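Local coordinates for 1-phosphatidylinositol 4,5-bisphosphate phosphodiesterase (Drosophila melanogaster, PDB 6IRB), which belongs to the phosphoinositide phospholipase C-beta family and is represented here by a long, almost entirely helical region that doubles back into an antiparallel hairpin, at residues 116-120 / 197-201; 127-131 / 186-190. The protein carries 2 engineered substitutions. One frame throughout, in Å; residues are numbered along the deposited sequence.

Contact 1: 116-120 / 197-201; sequences QAAQI and HSKQI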
ATOM      1  N   GLN A 116      15.396 -14.160 -27.820  1.00 56.32           N
ATOM      2  CA  GLN A 116      15.913 -13.637 -29.085  1.00 57.32           C
ATOM      3  C   GLN A 116      17.276 -14.231 -29.413  1.00 64.29           C
ATOM      4  O   GLN A 116      17.483 -14.802 -30.492  1.00 53.75           O
ATOM      5  CB  GLN A 116      16.004 -12.106 -29.042  1.00 54.00           C
ATOM      6  CG  GLN A 116      14.714 -11.379 -28.715  1.00 62.17           C
ATOM      7  CD  GLN A 116      14.639 -10.027 -29.385  1.00 68.98           C
ATOM      8  OE1 GLN A 116      15.647  -9.337 -29.510  1.00 80.57           O
ATOM      9  NE2 GLN A 116      13.448  -9.644 -29.835  1.00 55.07           N
ATOM     10  N   ALA A 117      18.205 -14.131 -28.460  1.00 59.68           N
ATOM     11  CA  ALA A 117      19.531 -14.707 -28.640  1.00 60.82           C
ATOM     12  C   ALA A 117      19.439 -16.214 -28.849  1.00 64.55           C
ATOM     13  O   ALA A 117      20.135 -16.775 -29.704  1.00 72.15           O
ATOM     14  CB  ALA A 117      20.415 -14.367 -27.439  1.00 56.76           C
ATOM     15  N   ALA A 118      18.584 -16.889 -28.075  1.00 67.18           N
ATOM     16  CA  ALA A 118      18.424 -18.329 -28.234  1.00 58.46           C
ATOM     17  C   ALA A 118      17.986 -18.694 -29.648  1.00 63.26           C
ATOM     18  O   ALA A 118      18.393 -19.740 -30.167  1.00 64.52           O
ATOM     19  CB  ALA A 118      17.420 -18.861 -27.214  1.00 60.69           C
ATOM     20  N   GLN A 119      17.165 -17.858 -30.289  1.00 56.89           N
ATOM     21  CA  GLN A 119      16.766 -18.150 -31.663  1.00 62.52           C
ATOM     22  C   GLN A 119      17.939 -17.970 -32.621  1.00 61.72           C
ATOM     23  O   GLN A 119      18.175 -18.806 -33.504  1.00 62.39           O
ATOM     24  CB  GLN A 119      15.592 -17.265 -32.100  1.00 56.46           C
ATOM     25  CG  GLN A 119      14.232 -17.582 -31.493  1.00 58.60           C
ATOM     26  CD  GLN A 119      13.249 -16.421 -31.593  1.00 69.28           C
ATOM     27  OE1 GLN A 119      13.449 -15.480 -32.362  1.00 68.17           O
ATOM     28  NE2 GLN A 119      12.138 -16.531 -30.880  1.00 72.46           N
ATOM     29  N   ILE A 120      18.639 -16.840 -32.497  1.00 60.51           N
ATOM     30  CA  ILE A 120      19.877 -16.599 -33.241  1.00 62.66           C
ATOM     31  C   ILE A 120      20.817 -17.801 -33.177  1.00 57.16           C
ATOM     32  O   ILE A 120      21.259 -18.323 -34.207  1.00 51.64           O
ATOM     33  CB  ILE A 120      20.557 -15.314 -32.734  1.00 64.32           C
ATOM     34  CG1 ILE A 120      19.660 -14.100 -32.998  1.00 55.76           C
ATOM     35  CG2 ILE A 120      21.888 -15.111 -33.409  1.00 72.29           C
ATOM     36  CD1 ILE A 120      19.566 -13.683 -34.464  1.00 53.11           C
ATOM     37  N   HIS A 197      13.627  -9.833 -34.425  1.00 50.94           N
ATOM     38  CA  HIS A 197      14.074  -9.491 -33.078  1.00 48.29           C
ATOM     39  C   HIS A 197      14.071  -7.984 -32.872  1.00 50.61           C
ATOM     40  O   HIS A 197      13.586  -7.484 -31.851  1.00 50.11           O
ATOM     41  CB  HIS A 197      15.448 -10.096 -32.809  1.00 51.37           C
ATOM     42  CG  HIS A 197      15.426 -11.590 -32.674  1.00 57.26           C
ATOM     43  ND1 HIS A 197      16.394 -12.404 -33.222  1.00 63.07           N
ATOM     44  CD2 HIS A 197      14.539 -12.421 -32.073  1.00 60.74           C
ATOM     45  CE1 HIS A 197      16.117 -13.668 -32.948  1.00 61.78           C
ATOM     46  NE2 HIS A 197      14.996 -13.706 -32.253  1.00 59.71           N
ATOM     47  N   SER A 198      14.637  -7.249 -33.830  1.00 52.49           N
ATOM     48  CA  SER A 198      14.658  -5.793 -33.751  1.00 59.10           C
ATOM     49  C   SER A 198      13.262  -5.215 -33.551  1.00 61.49           C
ATOM     50  O   SER A 198      13.039  -4.407 -32.644  1.00 73.47           O
ATOM     51  CB  SER A 198      15.289  -5.211 -35.011  1.00 73.02           C
ATOM     52  OG  SER A 198      15.802  -3.917 -34.751  1.00 85.64           O
ATOM     53  N   LYS A 199      12.317  -5.567 -34.425  1.00 46.03           N
ATOM     54  CA  LYS A 199      10.964  -5.036 -34.273  1.00 54.88           C
ATOM     55  C   LYS A 199      10.340  -5.428 -32.933  1.00 59.94           C
ATOM     56  O   LYS A 199       9.698  -4.596 -32.283  1.00 73.30           O
ATOM     57  CB  LYS A 199      10.098  -5.432 -35.466  1.00 54.09           C
ATOM     58  CG  LYS A 199      10.175  -4.318 -36.532  1.00 73.37           C
ATOM     59  CD  LYS A 199       9.868  -4.752 -37.954  1.00 76.85           C
ATOM     60  CE  LYS A 199       9.443  -3.549 -38.806  1.00 84.87           C
ATOM     61  NZ  LYS A 199      10.201  -2.289 -38.505  1.00 87.44           N
ATOM     62  N   GLN A 200      10.474  -6.693 -32.524  1.00 47.93           N
ATOM     63  CA  GLN A 200       9.970  -7.099 -31.214  1.00 49.24           C
ATOM     64  C   GLN A 200      10.420  -6.141 -30.120  1.00 56.19           C
ATOM     65  O   GLN A 200       9.620  -5.733 -29.271  1.00 66.49           O
ATOM     66  CB  GLN A 200      10.416  -8.518 -30.886  1.00 44.50           C
ATOM     67  CG  GLN A 200       9.751  -9.576 -31.722  1.00 43.39           C
ATOM     68  CD  GLN A 200      10.566 -10.854 -31.806  1.00 71.22           C
ATOM     69  OE1 GLN A 200      11.390 -11.133 -30.932  1.00 69.34           O
ATOM     70  NE2 GLN A 200      10.298 -11.667 -32.830  1.00 64.30           N
ATOM     71  N   ILE A 201      11.709  -5.784 -30.124  1.00 56.56           N
ATOM     72  CA  ILE A 201      12.261  -4.857 -29.134  1.00 53.21           C
ATOM     73  C   ILE A 201      11.535  -3.521 -29.196  1.00 55.56           C
ATOM     74  O   ILE A 201      10.998  -3.025 -28.197  1.00 54.13           O
ATOM     75  CB  ILE A 201      13.769  -4.666 -29.375  1.00 55.79           C
ATOM     76  CG1 ILE A 201      14.539  -5.958 -29.102  1.00 71.34           C
ATOM     77  CG2 ILE A 201      14.308  -3.462 -28.604  1.00 54.21           C
ATOM     78  CD1 ILE A 201      15.761  -6.137 -29.976  1.00 85.44           C
TER
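Gln116 and His197 face each other across two helix segments that run antiparallel at 175°, their axes 11.7 Å apart, with Gln116 CA and His197 CA 6.0 Å apart. Between the axes the two side chains slide past each other in opposite directions, each ending near the other helix. Gln116 CB stands over one face of the imidazole, 3.7 Å from the centroid of the His197 ring, a CH-pi contact displaced toward the rim, and the Gln116 amide is tilted 47° to the ring. A bend at CG carries the amide on to helix 157-210. There Gln116 NE2 donates to His197 O at 3.0 Å, with an N-H...O angle of 154°, and to Gln200 OE1 at 2.8 Å, arriving from above the plane of that acceptor amide. His197 O also takes the helical bond from Ile201 N, so it serves two donors. The far end of the His197 ring reaches helix 18-150: His197 NE2 donates to Gln119 OE1, although the modelled separation is too short to be trusted in detail. Ile120 CG1 meets the ring obliquely, 3.6 Å from His197 CE1, and Ile120 also touches Leu193 and Lys194. Ile201 CD1 packs beside Gln116 OE1. The amide nitrogen of the buried Gln116 is thus held by two acceptors, His197 O and Gln200 OE1, which probably limits the turning of the amide.

Contact 2: 127-131 / 186-190; sequences HARDI and QGRAM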
ATOM      1  N   HIS A 127      22.433 -23.428 -39.399  1.00 55.38           N
ATOM      2  CA  HIS A 127      23.061 -23.017 -40.653  1.00 55.35           C
ATOM      3  C   HIS A 127      24.345 -23.790 -40.917  1.00 58.90           C
ATOM      4  O   HIS A 127      24.650 -24.114 -42.069  1.00 55.51           O
ATOM      5  CB  HIS A 127      23.372 -21.520 -40.613  1.00 50.69           C
ATOM      6  CG  HIS A 127      22.217 -20.646 -40.980  1.00 52.04           C
ATOM      7  ND1 HIS A 127      20.977 -21.145 -41.313  1.00 58.70           N
ATOM      8  CD2 HIS A 127      22.113 -19.297 -41.057  1.00 56.33           C
ATOM      9  CE1 HIS A 127      20.159 -20.141 -41.585  1.00 60.12           C
ATOM     10  NE2 HIS A 127      20.823 -19.008 -41.436  1.00 55.38           N
ATOM     11  N   ALA A 128      25.088 -24.121 -39.857  1.00 62.90           N
ATOM     12  CA  ALA A 128      26.364 -24.807 -40.024  1.00 61.29           C
ATOM     13  C   ALA A 128      26.156 -26.268 -40.397  1.00 60.93           C
ATOM     14  O   ALA A 128      26.904 -26.817 -41.214  1.00 58.75           O
ATOM     15  CB  ALA A 128      27.193 -24.696 -38.743  1.00 53.05           C
ATOM     16  N   ARG A 129      25.140 -26.904 -39.805  1.00 63.65           N
ATOM     17  CA  ARG A 129      24.779 -28.275 -40.155  1.00 67.17           C
ATOM     18  C   ARG A 129      24.490 -28.401 -41.641  1.00 64.85           C
ATOM     19  O   ARG A 129      24.948 -29.336 -42.307  1.00 59.34           O
ATOM     20  CB  ARG A 129      23.546 -28.685 -39.359  1.00 75.79           C
ATOM     21  CG  ARG A 129      23.852 -29.327 -38.040  1.00 92.01           C
ATOM     22  CD  ARG A 129      22.611 -29.293 -37.149  1.00 99.32           C
ATOM     23  NE  ARG A 129      22.892 -29.112 -35.721  1.00109.74           N
ATOM     24  CZ  ARG A 129      23.769 -29.803 -34.991  1.00115.94           C
ATOM     25  NH1 ARG A 129      24.507 -30.772 -35.520  1.00113.76           N
ATOM     26  NH2 ARG A 129      23.905 -29.514 -33.702  1.00121.69           N
ATOM     27  N   ASP A 130      23.699 -27.472 -42.168  1.00 63.50           N
ATOM     28  CA  ASP A 130      23.384 -27.449 -43.589  1.00 70.52           C
ATOM     29  C   ASP A 130      24.645 -27.535 -44.436  1.00 71.04           C
ATOM     30  O   ASP A 130      24.719 -28.324 -45.386  1.00 72.71           O
ATOM     31  CB  ASP A 130      22.586 -26.189 -43.906  1.00 71.03           C
ATOM     32  CG  ASP A 130      21.218 -26.210 -43.259  1.00 76.55           C
ATOM     33  OD1 ASP A 130      20.681 -27.328 -43.069  1.00 70.80           O
ATOM     34  OD2 ASP A 130      20.693 -25.119 -42.929  1.00 81.54           O
ATOM     35  N   ILE A 131      25.651 -26.724 -44.100  1.00 66.99           N
ATOM     36  CA  ILE A 131      26.873 -26.700 -44.895  1.00 61.79           C
ATOM     37  C   ILE A 131      27.644 -28.006 -44.784  1.00 54.47           C
ATOM     38  O   ILE A 131      28.101 -28.542 -45.798  1.00 51.90           O
ATOM     39  CB  ILE A 131      27.742 -25.503 -44.479  1.00 69.71           C
ATOM     40  CG1 ILE A 131      26.870 -24.243 -44.376  1.00 85.73           C
ATOM     41  CG2 ILE A 131      28.928 -25.357 -45.408  1.00 66.06           C
ATOM     42  CD1 ILE A 131      27.643 -22.934 -44.328  1.00 90.79           C
ATOM     43  N   GLN A 186      21.097 -18.573 -46.340  1.00 43.99           N
ATOM     44  CA  GLN A 186      21.510 -18.434 -44.946  1.00 41.22           C
ATOM     45  C   GLN A 186      21.660 -16.977 -44.551  1.00 37.58           C
ATOM     46  O   GLN A 186      21.234 -16.572 -43.460  1.00 33.88           O
ATOM     47  CB  GLN A 186      22.783 -19.238 -44.700  1.00 45.55           C
ATOM     48  CG  GLN A 186      22.467 -20.735 -44.750  1.00 52.98           C
ATOM     49  CD  GLN A 186      23.575 -21.632 -44.244  1.00 64.35           C
ATOM     50  OE1 GLN A 186      24.610 -21.166 -43.761  1.00 70.17           O
ATOM     51  NE2 GLN A 186      23.342 -22.940 -44.316  1.00 66.79           N
ATOM     52  N   GLY A 187      22.217 -16.159 -45.434  1.00 36.06           N
ATOM     53  CA  GLY A 187      22.329 -14.752 -45.104  1.00 37.50           C
ATOM     54  C   GLY A 187      20.957 -14.114 -45.064  1.00 40.15           C
ATOM     55  O   GLY A 187      20.653 -13.326 -44.167  1.00 40.56           O
ATOM     56  N   ARG A 188      20.094 -14.482 -46.016  1.00 42.90           N
ATOM     57  CA  ARG A 188      18.731 -13.969 -46.031  1.00 49.96           C
ATOM     58  C   ARG A 188      17.984 -14.423 -44.788  1.00 61.14           C
ATOM     59  O   ARG A 188      17.299 -13.630 -44.129  1.00 63.89           O
ATOM     60  CB  ARG A 188      18.021 -14.454 -47.290  1.00 50.72           C
ATOM     61  CG  ARG A 188      17.866 -13.375 -48.319  1.00 69.65           C
ATOM     62  CD  ARG A 188      18.858 -13.587 -49.438  1.00 68.54           C
ATOM     63  NE  ARG A 188      18.862 -12.470 -50.370  1.00 80.87           N
ATOM     64  CZ  ARG A 188      18.191 -12.453 -51.514  1.00 86.41           C
ATOM     65  NH1 ARG A 188      17.466 -13.509 -51.868  1.00 78.72           N
ATOM     66  NH2 ARG A 188      18.253 -11.386 -52.303  1.00 88.07           N
ATOM     67  N   ALA A 189      18.123 -15.703 -44.445  1.00 55.60           N
ATOM     68  CA  ALA A 189      17.444 -16.223 -43.270  1.00 49.67           C
ATOM     69  C   ALA A 189      17.880 -15.477 -42.023  1.00 53.26           C
ATOM     70  O   ALA A 189      17.046 -15.100 -41.186  1.00 49.32           O
ATOM     71  CB  ALA A 189      17.724 -17.717 -43.125  1.00 47.90           C
HETATM   72  N   MSE A 190      19.181 -15.246 -41.888  1.00 49.20           N
HETATM   73  CA  MSE A 190      19.678 -14.546 -40.732  1.00 55.90           C
HETATM   74  C   MSE A 190      19.141 -13.120 -40.651  1.00 45.23           C
HETATM   75  O   MSE A 190      18.658 -12.693 -39.606  1.00 38.05           O
HETATM   76  CB  MSE A 190      21.189 -14.538 -40.719  1.00 60.35           C
HETATM   77  CG  MSE A 190      21.695 -14.038 -39.402  1.00 70.89           C
HETATM   78 SE   MSE A 190      20.730 -14.985 -37.971  1.00 93.24          SE
HETATM   79  CE  MSE A 190      21.618 -16.742 -37.977  1.00 70.26           C
TER
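His127 and Gln186 lie flat on one another, with ring and amide planes only 9° apart. They extend in opposite directions, and Gln186 CG stands 3.7 Å from the centroid of the His127 ring, almost directly over its centre, as a CH-pi contact. Because the Gln186 chain is extended beyond CG, its amide passes the ring and reaches the backbone of helix 18-150. There Gln186 NE2 donates to His127 O at 2.9 Å, in the carbonyl plane and on a lone pair, although the N-H...O angle of 133° is bent. In return, His127 NE2 makes a weak bond to Gln186 O at 3.2 Å, so each side chain addresses the other's backbone carbonyl. Two apolar groups of helix 157-210 meet the ring: Ala189 CB lies at the ring edge, 3.8 Å from His127 NE2, while the selenomethionine Met190 brings CE in obliquely, 4.0 Å from His127 CD2. Asp130 CB is 3.4 Å from Gln186 NE2, with Asp130 and the amide crossing at a slant, and Ile131 CD1 borders Gln186 OE1. The two segments run antiparallel at 169°, and the contact is one pairing within a long helical hairpin, consistent with the coiled-coil C-terminal region of phospholipase C-beta enzymes.

In the fold
Contacts 1 and 2 both join helix 18-150 to helix 157-210, with their centres about 17 Å apart. The order along the chain is 116-120, 127-131, 186-190, 197-201, which nests contact 2 inside the loop closed by contact 1 and places it nearer the turn between the helices. Eleven residues separate the contacts on each helix, counted in opposite senses as in any antiparallel pair, and the glutamine and histidine exchange helices from one contact to the next. The sites meet directly where Ile120 CD1 lies 3.9 Å from Met190 SE. The two contacts hold the C-terminal helix 157-210 against helix 18-150 over at least three turns of each helix.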